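Local coordinates for protein trichothecene 15-O-acetyltransferase TRI3 (Fusarium sporotrichioides, PDB 3FOT) that transfers an acetyl group to the 15-hydroxyl of trichothecene intermediates during the biosynthesis of mycotoxins such as T-2 toxin, at residues T359-R364 and R398-N403. Numbering follows the deposited sequence.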
loop_
_atom_site.group_PDB
_atom_site.type_symbol
_atom_site.label_atom_id
_atom_site.label_comp_id
_atom_site.label_asym_id
_atom_site.label_seq_id
_atom_site.Cartn_x
_atom_site.Cartn_y
_atom_site.Cartn_z
ATOM N N THR A 359 -0.162 12.251 -0.501
ATOM C CA THR A 359 0.638 13.462 -0.491
ATOM C C THR A 359 1.848 13.233 0.386
ATOM O O THR A 359 2.208 12.072 0.640
ATOM C CB THR A 359 -0.203 14.738 -0.158
ATOM O OG1 THR A 359 0.638 15.892 -0.260
ATOM C CG2 THR A 359 -0.829 14.677 1.193
ATOM N N ALA A 360 2.487 14.321 0.831
ATOM C CA ALA A 360 3.854 14.269 1.330
ATOM C C ALA A 360 3.964 15.120 2.597
ATOM O O ALA A 360 3.207 16.077 2.777
ATOM C CB ALA A 360 4.796 14.799 0.267
ATOM N N ALA A 361 4.874 14.728 3.492
ATOM C CA ALA A 361 5.256 15.532 4.661
ATOM C C ALA A 361 6.730 15.264 4.918
ATOM O O ALA A 361 7.294 14.324 4.362
ATOM C CB ALA A 361 4.422 15.152 5.912
ATOM N N VAL A 362 7.370 16.085 5.745
ATOM C CA VAL A 362 8.768 15.846 6.053
ATOM C C VAL A 362 8.885 15.713 7.565
ATOM O O VAL A 362 8.579 16.648 8.312
ATOM C CB VAL A 362 9.721 16.961 5.521
ATOM C CG1 VAL A 362 11.157 16.638 5.867
ATOM C CG2 VAL A 362 9.583 17.127 4.009
ATOM N N VAL A 363 9.267 14.521 8.001
ATOM C CA VAL A 363 9.598 14.280 9.408
ATOM C C VAL A 363 11.011 14.813 9.689
ATOM O O VAL A 363 11.942 14.533 8.941
ATOM C CB VAL A 363 9.521 12.769 9.716
ATOM C CG1 VAL A 363 10.028 12.441 11.138
ATOM C CG2 VAL A 363 8.105 12.300 9.537
ATOM N N ARG A 364 11.157 15.554 10.787
ATOM C CA ARG A 364 12.434 16.108 11.196
ATOM C C ARG A 364 12.667 15.871 12.667
ATOM O O ARG A 364 11.803 16.179 13.493
ATOM C CB ARG A 364 12.477 17.613 10.927
ATOM C CG ARG A 364 12.444 18.001 9.482
ATOM C CD ARG A 364 12.440 19.530 9.350
ATOM N NE ARG A 364 13.317 20.164 10.346
ATOM C CZ ARG A 364 14.588 20.501 10.147
ATOM N NH1 ARG A 364 15.177 20.287 8.973
ATOM N NH2 ARG A 364 15.277 21.061 11.134
ATOM N N ARG A 398 2.560 18.078 11.883
ATOM C CA ARG A 398 1.734 19.287 12.029
ATOM C C ARG A 398 2.078 20.393 11.016
ATOM O O ARG A 398 1.177 20.991 10.432
ATOM C CB ARG A 398 1.809 19.816 13.469
ATOM C CG ARG A 398 0.582 20.563 13.935
ATOM N N GLN A 399 3.367 20.629 10.772
ATOM C CA GLN A 399 3.807 21.638 9.808
ATOM C C GLN A 399 3.307 21.345 8.402
ATOM O O GLN A 399 3.297 22.217 7.544
ATOM C CB GLN A 399 5.340 21.731 9.764
ATOM N N TRP A 400 2.914 20.104 8.160
ATOM C CA TRP A 400 2.520 19.720 6.820
ATOM C C TRP A 400 1.030 19.478 6.767
ATOM O O TRP A 400 0.343 20.037 5.928
ATOM C CB TRP A 400 3.329 18.501 6.363
ATOM C CG TRP A 400 4.798 18.856 6.230
ATOM C CD1 TRP A 400 5.748 18.810 7.212
ATOM C CD2 TRP A 400 5.452 19.367 5.062
ATOM N NE1 TRP A 400 6.953 19.247 6.724
ATOM C CE2 TRP A 400 6.798 19.608 5.410
ATOM C CE3 TRP A 400 5.029 19.642 3.756
ATOM C CZ2 TRP A 400 7.733 20.111 4.495
ATOM C CZ3 TRP A 400 5.943 20.145 2.850
ATOM C CH2 TRP A 400 7.289 20.375 3.215
ATOM N N LEU A 401 0.531 18.666 7.692
ATOM C CA LEU A 401 -0.849 18.222 7.674
ATOM C C LEU A 401 -1.887 19.318 7.918
ATOM O O LEU A 401 -3.011 19.207 7.454
ATOM C CB LEU A 401 -1.051 17.091 8.674
ATOM C CG LEU A 401 -0.132 15.856 8.665
ATOM C CD1 LEU A 401 -0.627 14.902 9.762
ATOM C CD2 LEU A 401 -0.050 15.153 7.317
ATOM N N GLU A 402 -1.511 20.365 8.640
ATOM C CA GLU A 402 -2.465 21.431 8.961
ATOM C C GLU A 402 -2.655 22.393 7.788
ATOM O O GLU A 402 -3.483 23.301 7.853
ATOM C CB GLU A 402 -2.040 22.182 10.228
ATOM C CG GLU A 402 -1.898 21.301 11.475
ATOM C CD GLU A 402 -3.106 20.435 11.773
ATOM O OE1 GLU A 402 -4.193 20.988 12.066
ATOM O OE2 GLU A 402 -2.959 19.193 11.738
ATOM N N ASN A 403 -1.913 22.179 6.706
ATOM C CA ASN A 403 -1.992 23.062 5.566
ATOM C C ASN A 403 -3.061 22.660 4.546
ATOM O O ASN A 403 -3.028 21.541 4.049
ATOM C CB ASN A 403 -0.650 23.120 4.880
ATOM C CG ASN A 403 -0.466 24.395 4.179
ATOM O OD1 ASN A 403 -1.293 24.772 3.339
ATOM N ND2 ASN A 403 0.584 25.120 4.546
HETATM O O HOH W 1 9.184 19.182 8.435
#
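The indole of Trp400, in the last turn of helix 379-401, lies across the backbone of Ala361 and Val362 in strand 358-365. Trp400 CG points opposite its own carbonyl carbon (chi1 -65°) and the indole plane is set nearly square to the CA-CB-CG plane (chi2 88°), which lays one face on the strand. Ala361 CA sits over the pyrrole part, 4.0 Å from the centroid of the five-membered ring and 24° off its normal, a CH-pi contact. Ala361 CB reaches the root of the same side chain, 3.6 Å from Trp400 CB. Val362 N lies over that face too, toward the rim; its 3.3 Å approach to Trp400 NE1 brings two donors together and is no hydrogen bond. Instead, a water in the ring plane joins the two residues: it accepts from Trp400 NE1 at 2.8 Å and donates to Val362 O at 2.6 Å, satisfying a buried indole N-H and a strand carbonyl. Strand 358-365 pairs with 333-340 in a two-stranded antiparallel ribbon, and helix 379-401 then runs back so that its C-terminal turn lies against strand 358-365, within the CoA-dependent acyltransferase fold of the BAHD superfamily. At the benzo end Val362 takes over: its methyl CG2 presses on the same face at the rim, 3.5 Å from Trp400 CZ2. CG2 lies on the side of the backbone N that covers the ring, while CG1 is turned away from that nitrogen. Tyr255 of helix 246-264 touches both Val362 and Trp400, and Lys251 makes a cation-pi contact with the indole. Leu406 and Leu409 of helix 406-423 also touch Trp400; the same helix carries His414, which binds 15-deacetylcalonectrin and meets Ala360, one residue before Ala361.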